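Local coordinates for hypothetical protein Atu1826 (Agrobacterium tumefaciens, PDB 2I3D) that is of unknown function but is probably a hydrolase of the alpha/beta-hydrolase fold, at residues B[32-37]-B[92-97]; B[54-59]-B[129-134]; B[61-66]-B[84-89]; B[150-155]-B[212-217]. All blocks are in the same frame, centred on the assembly; numbering follows the deposited sequence. Where two conformers were deposited one is given.

In the fold
The four contacts lie at one end of the strands of a mixed sheet and illustrate how an alpha/beta hydrolase gathers its loops there. Contacts 2 and 4, their centres about 10 Å apart, hold the presumed active site: Ser130 OG lies 2.6 Å from His212 NE2, a probable hydrogen bond. Contacts 1 and 3 continue from it toward strand 33-40. Contact 3, with its centre about 9 Å from that of contact 2, lies beside it, and His54 NE2 reaches Phe87 N at 3.1 Å. Contact 1 joins contact 3 through Ser93 OG and Asn86 O, and sends Phe97 against Phe131; its centre is about 25 Å from that of contact 4. Contacts 3 and 4 both touch the second subunit.

Contact 1: residues B[32-37]-B[92-97]; sequences AGRLEG and RSQGEF
The amide of Gln94 and the carboxylate of Glu36 are met differently, the amide oxygen in its plane and the carboxylate from above its plane. Gln94 OE1 takes the backbone N-H of Arg34 on a lone pair, at 2.9 Å and almost straight. Glu36 OE1 is approached 49° out of the carboxylate plane by Arg92 N, at 2.9 Å. The guanidinium of Arg92 is tilted 56° against that carboxylate; Glu36 OE2 and Arg92 NE are 4.1 Å apart, too far for a salt bridge, and OE2 lies nearer to the methylene CD of Arg92.

Between these groups the backbone of the 92-97 loop runs roughly antiparallel to the strand. Gln94 N donates to Arg34 O at 2.9 Å, so two hydrogen bonds join Arg34 and Gln94, one to the side-chain OE1 and one from the backbone N. A water donates to both Arg34 O and Gln94 O. With OG beside its own backbone N (chi1 -68°), Ser93 accepts the N-H of Glu36 at 2.9 Å from OG to N, and the same OG links this residue of strand 33-40 to Asn86 O, just past Phe85. Gly33 brings a bare CA to within 3.5 Å of Gln94 OE1.

The loop thus offers both side-chain acceptors and backbone donors to the strand. Glu36 OE1, gripped by Arg92 N and by Asn86 ND2, would probably have its negative charge stabilised by the two donors and the nearby arginine.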
loop_
_atom_site.group_PDB
_atom_site.type_symbol
_atom_site.label_atom_id
_atom_site.label_comp_id
_atom_site.label_asym_id
_atom_site.label_seq_id
_atom_site.Cartn_x
_atom_site.Cartn_y
_atom_site.Cartn_z
ATOM N N ALA B 32 -17.976 -15.385 9.025
ATOM C CA ALA B 32 -17.305 -15.118 10.286
ATOM C C ALA B 32 -17.841 -13.867 10.934
ATOM O O ALA B 32 -17.310 -13.417 11.968
ATOM C CB ALA B 32 -15.785 -14.971 10.060
ATOM N N GLY B 33 -18.833 -13.268 10.294
ATOM C CA GLY B 33 -19.446 -12.035 10.788
ATOM C C GLY B 33 -19.476 -10.972 9.705
ATOM O O GLY B 33 -19.511 -11.296 8.495
ATOM N N ARG B 34 -19.457 -9.712 10.136
ATOM C CA ARG B 34 -19.486 -8.538 9.263
ATOM C C ARG B 34 -18.246 -8.500 8.371
ATOM O O ARG B 34 -17.131 -8.729 8.875
ATOM C CB ARG B 34 -19.506 -7.246 10.109
ATOM C CG ARG B 34 -20.880 -6.897 10.727
ATOM C CD ARG B 34 -20.895 -5.483 11.323
ATOM N NE ARG B 34 -22.234 -5.104 11.776
ATOM C CZ ARG B 34 -22.507 -4.041 12.530
ATOM N NH1 ARG B 34 -21.534 -3.227 12.929
ATOM N NH2 ARG B 34 -23.759 -3.799 12.892
ATOM N N LEU B 35 -18.442 -8.184 7.092
ATOM C CA LEU B 35 -17.355 -7.896 6.152
ATOM C C LEU B 35 -17.555 -6.469 5.647
ATOM O O LEU B 35 -18.671 -6.080 5.212
ATOM C CB LEU B 35 -17.322 -8.881 4.959
ATOM C CG LEU B 35 -16.981 -10.342 5.288
ATOM C CD1 LEU B 35 -17.357 -11.268 4.103
ATOM C CD2 LEU B 35 -15.481 -10.455 5.667
ATOM N N GLU B 36 -16.468 -5.700 5.719
ATOM C CA GLU B 36 -16.410 -4.329 5.292
ATOM C C GLU B 36 -16.007 -4.265 3.797
ATOM O O GLU B 36 -15.062 -4.938 3.380
ATOM C CB GLU B 36 -15.364 -3.619 6.173
ATOM C CG GLU B 36 -15.061 -2.232 5.791
ATOM C CD GLU B 36 -13.963 -1.607 6.626
ATOM O OE1 GLU B 36 -12.975 -2.272 7.072
ATOM O OE2 GLU B 36 -14.101 -0.396 6.809
ATOM N N GLY B 37 -16.712 -3.456 3.003
ATOM C CA GLY B 37 -16.392 -3.336 1.564
ATOM C C GLY B 37 -16.547 -1.934 1.017
ATOM O O GLY B 37 -16.979 -1.009 1.751
ATOM N N ARG B 92 -12.515 -3.357 9.713
ATOM C CA ARG B 92 -13.709 -3.607 10.506
ATOM C C ARG B 92 -14.324 -4.985 10.235
ATOM O O ARG B 92 -15.374 -5.349 10.802
ATOM C CB ARG B 92 -14.731 -2.513 10.232
ATOM C CG ARG B 92 -14.307 -1.124 10.708
ATOM C CD ARG B 92 -15.259 -0.132 10.054
ATOM N NE ARG B 92 -15.131 1.280 10.426
ATOM C CZ ARG B 92 -16.094 1.969 11.055
ATOM N NH1 ARG B 92 -17.222 1.354 11.431
ATOM N NH2 ARG B 92 -15.930 3.259 11.334
ATOM N N SER B 93 -13.720 -5.767 9.337
ATOM C CA SER B 93 -14.246 -7.115 9.134
ATOM C C SER B 93 -13.964 -7.966 10.374
ATOM O O SER B 93 -12.858 -7.995 10.878
ATOM C CB SER B 93 -13.648 -7.737 7.873
ATOM O OG SER B 93 -14.146 -7.041 6.733
ATOM N N GLN B 94 -14.993 -8.663 10.844
ATOM C CA GLN B 94 -14.907 -9.486 12.042
ATOM C C GLN B 94 -14.226 -10.807 11.771
ATOM O O GLN B 94 -14.001 -11.176 10.615
ATOM C CB GLN B 94 -16.324 -9.746 12.551
ATOM C CG GLN B 94 -16.967 -8.495 13.097
ATOM C CD GLN B 94 -18.330 -8.788 13.654
ATOM O OE1 GLN B 94 -19.228 -9.222 12.942
ATOM N NE2 GLN B 94 -18.488 -8.564 14.953
ATOM N N GLY B 95 -13.917 -11.531 12.846
ATOM C CA GLY B 95 -13.333 -12.847 12.745
ATOM C C GLY B 95 -11.838 -12.850 12.800
ATOM O O GLY B 95 -11.217 -11.799 13.014
ATOM N N GLU B 96 -11.281 -14.057 12.658
ATOM C CA GLU B 96 -9.856 -14.329 12.742
ATOM C C GLU B 96 -9.343 -14.737 11.363
ATOM O O GLU B 96 -9.981 -15.555 10.686
ATOM C CB GLU B 96 -9.595 -15.504 13.699
ATOM C CG GLU B 96 -9.762 -15.190 15.182
ATOM C CD GLU B 96 -8.926 -16.133 16.054
ATOM O OE1 GLU B 96 -8.870 -17.338 15.740
ATOM O OE2 GLU B 96 -8.316 -15.677 17.045
ATOM N N PHE B 97 -8.176 -14.235 10.996
ATOM C CA PHE B 97 -7.604 -14.655 9.727
ATOM C C PHE B 97 -7.236 -16.140 9.811
ATOM O O PHE B 97 -6.910 -16.649 10.890
ATOM C CB PHE B 97 -6.417 -13.767 9.390
ATOM C CG PHE B 97 -6.122 -13.673 7.903
ATOM C CD1 PHE B 97 -6.760 -12.697 7.098
ATOM C CD2 PHE B 97 -5.196 -14.544 7.333
ATOM C CE1 PHE B 97 -6.467 -12.611 5.719
ATOM C CE2 PHE B 97 -4.896 -14.480 6.005
ATOM C CZ PHE B 97 -5.512 -13.505 5.184
HETATM O O HOH W 1 -16.067 -11.497 8.933
#

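Contact 2: residues B[54-59]-B[129-134]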
loop_
_atom_site.group_PDB
_atom_site.type_symbol
_atom_site.label_atom_id
_atom_site.label_comp_id
_atom_site.label_asym_id
_atom_site.label_seq_id
_atom_site.Cartn_x
_atom_site.Cartn_y
_atom_site.Cartn_z
ATOM N N HIS B 54 -7.382 -8.644 -1.752
ATOM C CA HIS B 54 -6.131 -8.019 -1.278
ATOM C C HIS B 54 -5.074 -9.011 -0.728
ATOM O O HIS B 54 -5.368 -10.216 -0.546
ATOM C CB HIS B 54 -6.479 -6.901 -0.260
ATOM C CG HIS B 54 -6.985 -7.408 1.059
ATOM N ND1 HIS B 54 -6.177 -8.022 1.991
ATOM C CD2 HIS B 54 -8.216 -7.310 1.631
ATOM C CE1 HIS B 54 -6.890 -8.299 3.078
ATOM N NE2 HIS B 54 -8.123 -7.865 2.892
ATOM N N PRO B 55 -3.830 -8.542 -0.487
ATOM C CA PRO B 55 -2.790 -9.389 0.091
ATOM C C PRO B 55 -2.990 -9.843 1.526
ATOM O O PRO B 55 -3.891 -9.356 2.248
ATOM C CB PRO B 55 -1.511 -8.516 0.031
ATOM C CG PRO B 55 -1.790 -7.554 -1.107
ATOM C CD PRO B 55 -3.289 -7.244 -0.959
ATOM N N HIS B 56 -2.099 -10.740 1.942
ATOM C CA HIS B 56 -2.084 -11.200 3.337
ATOM C C HIS B 56 -1.718 -10.021 4.263
ATOM O O HIS B 56 -0.937 -9.140 3.879
ATOM C CB HIS B 56 -1.029 -12.285 3.463
ATOM C CG HIS B 56 -1.108 -13.071 4.721
ATOM N ND1 HIS B 56 -0.626 -12.599 5.925
ATOM C CD2 HIS B 56 -1.544 -14.334 4.946
ATOM C CE1 HIS B 56 -0.792 -13.538 6.848
ATOM N NE2 HIS B 56 -1.354 -14.595 6.278
ATOM N N PRO B 57 -2.270 -9.999 5.487
ATOM C CA PRO B 57 -1.838 -8.916 6.410
ATOM C C PRO B 57 -0.337 -8.863 6.734
ATOM O O PRO B 57 0.172 -7.783 7.135
ATOM C CB PRO B 57 -2.668 -9.157 7.674
ATOM C CG PRO B 57 -3.146 -10.598 7.584
ATOM C CD PRO B 57 -3.322 -10.857 6.065
ATOM N N GLN B 58 0.394 -9.956 6.551
ATOM C CA GLN B 58 1.835 -9.906 6.835
ATOM C C GLN B 58 2.550 -8.955 5.862
ATOM O O GLN B 58 3.639 -8.422 6.174
ATOM C CB GLN B 58 2.463 -11.293 6.815
ATOM C CG GLN B 58 2.756 -11.850 5.411
ATOM C CD GLN B 58 3.168 -13.309 5.452
ATOM O OE1 GLN B 58 3.678 -13.787 6.476
ATOM N NE2 GLN B 58 2.939 -14.040 4.345
ATOM N N PHE B 59 1.970 -8.774 4.677
ATOM C CA PHE B 59 2.538 -7.851 3.668
ATOM C C PHE B 59 1.733 -6.570 3.615
ATOM O O PHE B 59 1.761 -5.850 2.618
ATOM C CB PHE B 59 2.620 -8.520 2.285
ATOM C CG PHE B 59 3.613 -9.637 2.223
ATOM C CD1 PHE B 59 4.973 -9.382 2.435
ATOM C CD2 PHE B 59 3.206 -10.949 1.996
ATOM C CE1 PHE B 59 5.923 -10.408 2.378
ATOM C CE2 PHE B 59 4.164 -12.002 1.961
ATOM C CZ PHE B 59 5.516 -11.724 2.154
ATOM N N TYR B 129 -4.324 -9.756 -5.696
ATOM C CA TYR B 129 -2.905 -9.408 -5.574
ATOM C C TYR B 129 -2.284 -10.223 -4.450
ATOM O O TYR B 129 -2.781 -10.227 -3.316
ATOM C CB TYR B 129 -2.841 -7.878 -5.328
ATOM C CG TYR B 129 -1.481 -7.360 -4.962
ATOM C CD1 TYR B 129 -0.316 -7.957 -5.455
ATOM C CD2 TYR B 129 -1.363 -6.250 -4.113
ATOM C CE1 TYR B 129 0.988 -7.459 -5.059
ATOM C CE2 TYR B 129 -0.109 -5.770 -3.719
ATOM C CZ TYR B 129 1.036 -6.369 -4.183
ATOM O OH TYR B 129 2.218 -5.801 -3.774
ATOM N N SER B 130 -1.218 -10.958 -4.775
ATOM C CA SER B 130 -0.487 -11.752 -3.834
ATOM C C SER B 130 -1.384 -12.875 -3.260
ATOM O O SER B 130 -1.954 -13.652 -4.039
ATOM C CB SER B 130 0.151 -10.857 -2.759
ATOM O OG SER B 130 1.187 -11.531 -2.053
ATOM N N PHE B 131 -1.530 -12.958 -1.925
ATOM C CA PHE B 131 -2.471 -13.940 -1.343
ATOM C C PHE B 131 -3.872 -13.819 -2.009
ATOM O O PHE B 131 -4.550 -14.822 -2.258
ATOM C CB PHE B 131 -2.537 -13.699 0.160
ATOM C CG PHE B 131 -3.620 -14.482 0.893
ATOM C CD1 PHE B 131 -3.336 -15.711 1.457
ATOM C CD2 PHE B 131 -4.852 -13.894 1.145
ATOM C CE1 PHE B 131 -4.317 -16.374 2.198
ATOM C CE2 PHE B 131 -5.838 -14.544 1.887
ATOM C CZ PHE B 131 -5.572 -15.778 2.394
ATOM N N GLY B 132 -4.306 -12.582 -2.293
ATOM C CA GLY B 132 -5.563 -12.353 -2.983
ATOM C C GLY B 132 -5.661 -13.060 -4.341
ATOM O O GLY B 132 -6.759 -13.439 -4.732
ATOM N N ALA B 133 -4.524 -13.233 -5.051
ATOM C CA ALA B 133 -4.564 -13.911 -6.359
ATOM C C ALA B 133 -4.828 -15.403 -6.114
ATOM O O ALA B 133 -5.455 -16.084 -6.949
ATOM C CB ALA B 133 -3.240 -13.734 -7.089
ATOM N N TRP B 134 -4.265 -15.948 -5.029
ATOM C CA TRP B 134 -4.529 -17.372 -4.718
ATOM C C TRP B 134 -6.001 -17.597 -4.363
ATOM O O TRP B 134 -6.674 -18.539 -4.890
ATOM C CB TRP B 134 -3.585 -17.807 -3.587
ATOM C CG TRP B 134 -3.709 -19.240 -3.145
ATOM C CD1 TRP B 134 -3.522 -20.371 -3.899
ATOM C CD2 TRP B 134 -4.031 -19.674 -1.818
ATOM N NE1 TRP B 134 -3.749 -21.508 -3.113
ATOM C CE2 TRP B 134 -4.037 -21.101 -1.830
ATOM C CE3 TRP B 134 -4.369 -18.995 -0.625
ATOM C CZ2 TRP B 134 -4.322 -21.850 -0.677
ATOM C CZ3 TRP B 134 -4.628 -19.720 0.499
ATOM C CH2 TRP B 134 -4.604 -21.130 0.488
HETATM O O HOH W 2 0.186 -11.758 0.443
#
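Tyr129, at the end of strand 124-129, lays the CD2 side of its ring against Pro55, whose CG comes within 3.3 Å of Tyr129 CD2; its hydroxyl bonds to His212 O. Ser130 follows at the turn between strand and helix, in what appears to be the nucleophile elbow of an alpha/beta hydrolase. The strained backbone (phi 64°, psi -124°) presents Ser130 OG, anti to the backbone N, to a water 2.7 Å away and to His212 NE2. The same water accepts the N-H of His56, at 2.9 Å from His56 N.

Phe131 opens the helix and receives His56 over its face: the two rings form a T-shaped pair, 5.6 Å between centroids and 89° between planes, with the imidazole supplying the edge. That imidazole is held by Gln58 N, which donates to His56 ND1 in the ring plane. At Gly132 the absence of a side chain lets the carbonyl of His54 approach, His54 O 3.1 Å from Gly132 N. His54 ND1 donates to Pro55 O at 2.7 Å, on a lone pair.

The water between His56 N and Ser130 OG sits where a substrate oxyanion might lie; the N-H of His56, and probably that of Phe131, as in other alpha/beta hydrolases, would then stabilise it.

Contact 3: residues B[61-66]-B[84-89]; sequences GTMNNQ and RFNFRS
An ST turn at Thr62, overlapping a type I beta turn from Thr62 to Asn65, leads into helix 66-77 and packs on the end of strand 81-85. Its tight part is the pair Met63 and Asn86. Met63 N donates to Asn86 OD1 at 2.7 Å, nearly along the C=O axis (161°). The selenomethionine side chain, its CG lodged between backbone N and carbonyl carbon (chi1 71°) and extended beyond, then crosses the asparagine at about a right angle, with Met63 SE 3.9 Å from Asn86 CG. Asn86 OD1 therefore both receives the turn's N-H and touches Met63 CG at 3.3 Å.

The other half is looser. Arg84, which makes a cation-pi contact with Phe72, forms a weak, bent bond, and the Asn64 and Arg84 side chains cross at about a right angle. This half faces the second subunit, where Asn215 of that chain bonds to Asn64 O. The weak bond runs from Arg84 NE to Met63 O, 3.0 Å, in the guanidinium plane, with 129° at the hydrogen.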
loop_
_atom_site.group_PDB
_atom_site.type_symbol
_atom_site.label_atom_id
_atom_site.label_comp_id
_atom_site.label_asym_id
_atom_site.label_seq_id
_atom_site.Cartn_x
_atom_site.Cartn_y
_atom_site.Cartn_z
ATOM N N GLY B 61 -1.592 -6.222 3.633
ATOM C CA GLY B 61 -2.783 -6.290 2.764
ATOM C C GLY B 61 -4.042 -5.714 3.424
ATOM O O GLY B 61 -4.396 -6.116 4.548
ATOM N N THR B 62 -4.691 -4.776 2.723
ATOM C CA THR B 62 -6.043 -4.323 3.016
ATOM C C THR B 62 -6.706 -3.930 1.679
ATOM O O THR B 62 -6.036 -3.808 0.641
ATOM C CB THR B 62 -6.109 -3.076 3.952
ATOM O OG1 THR B 62 -5.869 -1.890 3.170
ATOM C CG2 THR B 62 -5.138 -3.185 5.176
HETATM N N MSE B 63 -8.016 -3.744 1.706
HETATM C CA MSE B 63 -8.732 -3.295 0.517
HETATM C C MSE B 63 -8.295 -1.911 0.042
HETATM O O MSE B 63 -8.685 -1.495 -1.050
HETATM C CB MSE B 63 -10.238 -3.282 0.762
HETATM C CG MSE B 63 -10.670 -2.143 1.717
HETATM SE SE MSE B 63 -12.513 -2.289 2.133
HETATM C CE MSE B 63 -12.620 -0.716 3.256
ATOM N N ASN B 64 -7.560 -1.176 0.878
ATOM C CA ASN B 64 -7.108 0.135 0.396
ATOM C C ASN B 64 -5.654 0.244 -0.018
ATOM O O ASN B 64 -5.201 1.339 -0.314
ATOM C CB ASN B 64 -7.468 1.215 1.377
ATOM C CG ASN B 64 -8.974 1.372 1.531
ATOM O OD1 ASN B 64 -9.447 1.337 2.637
ATOM N ND2 ASN B 64 -9.731 1.461 0.413
ATOM N N ASN B 65 -4.947 -0.905 -0.037
ATOM C CA ASN B 65 -3.646 -1.004 -0.693
ATOM C C ASN B 65 -3.734 -0.354 -2.100
ATOM O O ASN B 65 -4.743 -0.485 -2.794
ATOM C CB ASN B 65 -3.229 -2.503 -0.697
ATOM C CG ASN B 65 -2.099 -2.836 -1.669
ATOM O OD1 ASN B 65 -2.327 -3.024 -2.853
ATOM N ND2 ASN B 65 -0.889 -3.021 -1.134
ATOM N N GLN B 66 -2.696 0.392 -2.513
ATOM C CA GLN B 66 -2.807 1.175 -3.770
ATOM C C GLN B 66 -3.096 0.291 -4.987
ATOM O O GLN B 66 -3.878 0.653 -5.830
ATOM C CB GLN B 66 -1.561 2.033 -4.033
ATOM C CG GLN B 66 -1.194 2.989 -2.862
ATOM C CD GLN B 66 -2.389 3.871 -2.351
ATOM O OE1 GLN B 66 -3.395 4.085 -3.054
ATOM N NE2 GLN B 66 -2.249 4.390 -1.143
ATOM N N ARG B 84 -14.461 -4.170 -3.811
ATOM C CA ARG B 84 -13.311 -4.646 -3.056
ATOM C C ARG B 84 -13.752 -4.743 -1.602
ATOM O O ARG B 84 -14.662 -4.039 -1.160
ATOM C CB ARG B 84 -12.083 -3.735 -3.187
ATOM C CG ARG B 84 -12.331 -2.250 -2.755
ATOM C CD ARG B 84 -11.094 -1.393 -3.112
ATOM N NE ARG B 84 -11.016 -0.166 -2.316
ATOM C CZ ARG B 84 -11.694 0.954 -2.580
ATOM N NH1 ARG B 84 -12.530 1.033 -3.616
ATOM N NH2 ARG B 84 -11.531 2.006 -1.793
ATOM N N PHE B 85 -13.125 -5.625 -0.849
ATOM C CA PHE B 85 -13.496 -5.752 0.572
ATOM C C PHE B 85 -12.342 -6.291 1.410
ATOM O O PHE B 85 -11.396 -6.868 0.886
ATOM C CB PHE B 85 -14.718 -6.688 0.706
ATOM C CG PHE B 85 -14.402 -8.148 0.472
ATOM C CD1 PHE B 85 -14.115 -8.988 1.556
ATOM C CD2 PHE B 85 -14.351 -8.673 -0.834
ATOM C CE1 PHE B 85 -13.776 -10.330 1.353
ATOM C CE2 PHE B 85 -13.998 -10.031 -1.036
ATOM C CZ PHE B 85 -13.724 -10.842 0.059
ATOM N N ASN B 86 -12.449 -6.106 2.731
ATOM C CA ASN B 86 -11.454 -6.587 3.661
ATOM C C ASN B 86 -11.784 -8.000 4.069
ATOM O O ASN B 86 -12.924 -8.278 4.469
ATOM C CB ASN B 86 -11.394 -5.683 4.886
ATOM C CG ASN B 86 -10.522 -4.469 4.662
ATOM O OD1 ASN B 86 -9.609 -4.480 3.807
ATOM N ND2 ASN B 86 -10.760 -3.414 5.453
ATOM N N PHE B 87 -10.799 -8.886 3.973
ATOM C CA PHE B 87 -10.987 -10.264 4.490
ATOM C C PHE B 87 -11.286 -10.231 5.989
ATOM O O PHE B 87 -10.953 -9.246 6.677
ATOM C CB PHE B 87 -9.764 -11.152 4.249
ATOM C CG PHE B 87 -9.613 -11.596 2.811
ATOM C CD1 PHE B 87 -10.644 -12.289 2.139
ATOM C CD2 PHE B 87 -8.402 -11.354 2.139
ATOM C CE1 PHE B 87 -10.466 -12.689 0.784
ATOM C CE2 PHE B 87 -8.195 -11.771 0.804
ATOM C CZ PHE B 87 -9.236 -12.424 0.113
ATOM N N ARG B 88 -11.901 -11.303 6.503
ATOM C CA ARG B 88 -12.070 -11.456 7.977
ATOM C C ARG B 88 -10.809 -11.050 8.727
ATOM O O ARG B 88 -9.678 -11.426 8.321
ATOM C CB ARG B 88 -12.418 -12.909 8.350
ATOM C CG ARG B 88 -11.343 -13.938 7.985
ATOM C CD ARG B 88 -11.866 -15.390 8.171
ATOM N NE ARG B 88 -13.054 -15.648 7.368
ATOM C CZ ARG B 88 -13.891 -16.666 7.587
ATOM N NH1 ARG B 88 -13.614 -17.522 8.571
ATOM N NH2 ARG B 88 -14.972 -16.836 6.825
ATOM N N SER B 89 -11.026 -10.288 9.817
ATOM C CA SER B 89 -9.992 -9.790 10.768
ATOM C C SER B 89 -9.353 -8.481 10.317
ATOM O O SER B 89 -8.717 -7.823 11.132
ATOM C CB SER B 89 -8.890 -10.799 11.057
ATOM O OG SER B 89 -7.833 -10.714 10.087
#

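Contact 4: residues B[150-155]-B[212-217]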
loop_
_atom_site.group_PDB
_atom_site.type_symbol
_atom_site.label_atom_id
_atom_site.label_comp_id
_atom_site.label_asym_id
_atom_site.label_seq_id
_atom_site.Cartn_x
_atom_site.Cartn_y
_atom_site.Cartn_z
HETATM N N MSE B 150 -7.341 -11.603 -13.206
HETATM C CA MSE B 150 -6.010 -11.037 -13.151
HETATM C C MSE B 150 -5.399 -11.542 -11.856
HETATM O O MSE B 150 -6.065 -11.456 -10.781
HETATM C CB MSE B 150 -6.093 -9.521 -13.107
HETATM C CG MSE B 150 -6.640 -8.934 -14.375
HETATM SE SE MSE B 150 -6.590 -6.987 -14.159
HETATM C CE MSE B 150 -7.466 -6.593 -15.854
ATOM N N SER B 151 -4.169 -12.067 -11.942
ATOM C CA SER B 151 -3.441 -12.543 -10.752
ATOM C C SER B 151 -2.130 -11.795 -10.726
ATOM O O SER B 151 -1.252 -12.064 -11.547
ATOM C CB SER B 151 -3.187 -14.043 -10.805
ATOM O OG SER B 151 -4.375 -14.723 -10.556
ATOM N N ILE B 152 -2.027 -10.843 -9.801
ATOM C CA ILE B 152 -0.877 -9.972 -9.672
ATOM C C ILE B 152 0.017 -10.580 -8.562
ATOM O O ILE B 152 -0.429 -10.761 -7.416
ATOM C CB ILE B 152 -1.286 -8.564 -9.276
ATOM C CG1 ILE B 152 -2.119 -7.934 -10.397
ATOM C CG2 ILE B 152 -0.028 -7.738 -9.056
ATOM C CD1 ILE B 152 -3.573 -8.436 -10.586
ATOM N N ALA B 153 1.250 -10.908 -8.922
ATOM C CA ALA B 153 2.233 -11.442 -7.945
ATOM C C ALA B 153 1.754 -12.706 -7.215
ATOM O O ALA B 153 1.821 -12.760 -5.989
ATOM C CB ALA B 153 2.650 -10.375 -6.876
ATOM N N PRO B 154 1.339 -13.735 -7.953
ATOM C CA PRO B 154 0.919 -14.978 -7.277
ATOM C C PRO B 154 2.138 -15.681 -6.614
ATOM O O PRO B 154 3.290 -15.428 -7.038
ATOM C CB PRO B 154 0.374 -15.811 -8.440
ATOM C CG PRO B 154 1.251 -15.431 -9.616
ATOM C CD PRO B 154 1.425 -13.888 -9.419
ATOM N N GLN B 155 1.916 -16.539 -5.594
ATOM C CA GLN B 155 3.025 -17.066 -4.804
ATOM C C GLN B 155 2.906 -18.585 -4.827
ATOM O O GLN B 155 2.552 -19.207 -3.826
ATOM C CB GLN B 155 2.921 -16.598 -3.343
ATOM C CG GLN B 155 2.878 -15.096 -3.137
ATOM C CD GLN B 155 2.192 -14.800 -1.817
ATOM O OE1 GLN B 155 2.828 -14.454 -0.788
ATOM N NE2 GLN B 155 0.880 -14.946 -1.833
ATOM N N HIS B 212 7.984 -7.693 -5.192
ATOM C CA HIS B 212 6.644 -8.209 -4.875
ATOM C C HIS B 212 5.626 -7.090 -4.701
ATOM O O HIS B 212 4.432 -7.298 -4.829
ATOM C CB HIS B 212 6.670 -9.077 -3.612
ATOM C CG HIS B 212 5.459 -9.948 -3.457
ATOM N ND1 HIS B 212 5.194 -11.002 -4.318
ATOM C CD2 HIS B 212 4.465 -9.948 -2.545
ATOM C CE1 HIS B 212 4.061 -11.585 -3.960
ATOM N NE2 HIS B 212 3.612 -10.982 -2.868
ATOM N N PHE B 213 6.125 -5.902 -4.375
ATOM C CA PHE B 213 5.296 -4.716 -4.083
ATOM C C PHE B 213 5.249 -3.737 -5.255
ATOM O O PHE B 213 4.560 -2.718 -5.179
ATOM C CB PHE B 213 5.848 -4.079 -2.831
ATOM C CG PHE B 213 6.121 -5.101 -1.770
ATOM C CD1 PHE B 213 5.061 -5.725 -1.142
ATOM C CD2 PHE B 213 7.406 -5.551 -1.556
ATOM C CE1 PHE B 213 5.281 -6.744 -0.194
ATOM C CE2 PHE B 213 7.662 -6.572 -0.625
ATOM C CZ PHE B 213 6.589 -7.172 0.062
ATOM N N PHE B 214 5.837 -4.142 -6.395
ATOM C CA PHE B 214 5.921 -3.268 -7.580
ATOM C C PHE B 214 6.392 -1.869 -7.166
ATOM O O PHE B 214 5.940 -0.864 -7.737
ATOM C CB PHE B 214 4.590 -3.244 -8.325
ATOM C CG PHE B 214 4.229 -4.579 -8.863
ATOM C CD1 PHE B 214 4.618 -4.942 -10.160
ATOM C CD2 PHE B 214 3.592 -5.517 -8.040
ATOM C CE1 PHE B 214 4.314 -6.259 -10.680
ATOM C CE2 PHE B 214 3.299 -6.787 -8.517
ATOM C CZ PHE B 214 3.671 -7.176 -9.824
ATOM N N ASN B 215 7.340 -1.799 -6.223
ATOM C CA ASN B 215 7.791 -0.471 -5.806
ATOM C C ASN B 215 8.432 0.256 -6.995
ATOM O O ASN B 215 9.363 -0.244 -7.609
ATOM C CB ASN B 215 8.794 -0.547 -4.651
ATOM C CG ASN B 215 8.148 -0.980 -3.349
ATOM O OD1 ASN B 215 7.013 -0.556 -2.986
ATOM N ND2 ASN B 215 8.852 -1.814 -2.628
ATOM N N GLY B 216 7.932 1.462 -7.267
ATOM C CA GLY B 216 8.425 2.280 -8.380
ATOM C C GLY B 216 7.930 1.774 -9.721
ATOM O O GLY B 216 8.330 2.308 -10.781
ATOM N N LYS B 217 7.035 0.775 -9.690
ATOM C CA LYS B 217 6.523 0.167 -10.921
ATOM C C LYS B 217 5.007 0.047 -10.963
ATOM O O LYS B 217 4.458 -0.677 -11.819
ATOM C CB LYS B 217 7.172 -1.223 -11.154
ATOM C CG LYS B 217 8.707 -1.198 -11.270
ATOM C CD LYS B 217 9.148 -0.546 -12.557
ATOM C CE LYS B 217 10.670 -0.515 -12.588
ATOM N NZ LYS B 217 11.145 0.070 -13.849
#
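The loop bearing the presumed catalytic histidine of an alpha/beta hydrolase meets, in this contact, the end of strand 146-152. His212, hydrogen-bonded to Ser130 on one side and through ND1 to Asp179 on the other, completes what looks like a Ser-His-Asp triad. With CG anti to the backbone N (chi1 -163°), the imidazole sets CE1 against Ala153: His212 CE1 lies 3.5 Å from Ala153 CB and 3.2 Å from Ala153 O. That oxygen is buried and has no hydrogen-bonding partner in the model; CE1 is the ring atom nearest to it. The Gln155 and His212 side chains cross at about a right angle, Gln155 CG 3.8 Å from His212 CE1.

Two residues on, Phe214, whose CB points toward the 150-155 segment, sets its ring against Ile152 and Ala153. Ile152 CG2 touches Phe214 CE2 at 3.5 Å, and Ala153 CB lies at the ring edge, 4.0 Å from the same CE2. Among the surrounding elements, Ile67 of helix 66-77 and Leu221 of helix 218-233 pack on Phe214, while Tyr129 of the neighbouring strand 124-129 lies against Ile152 and Ala153.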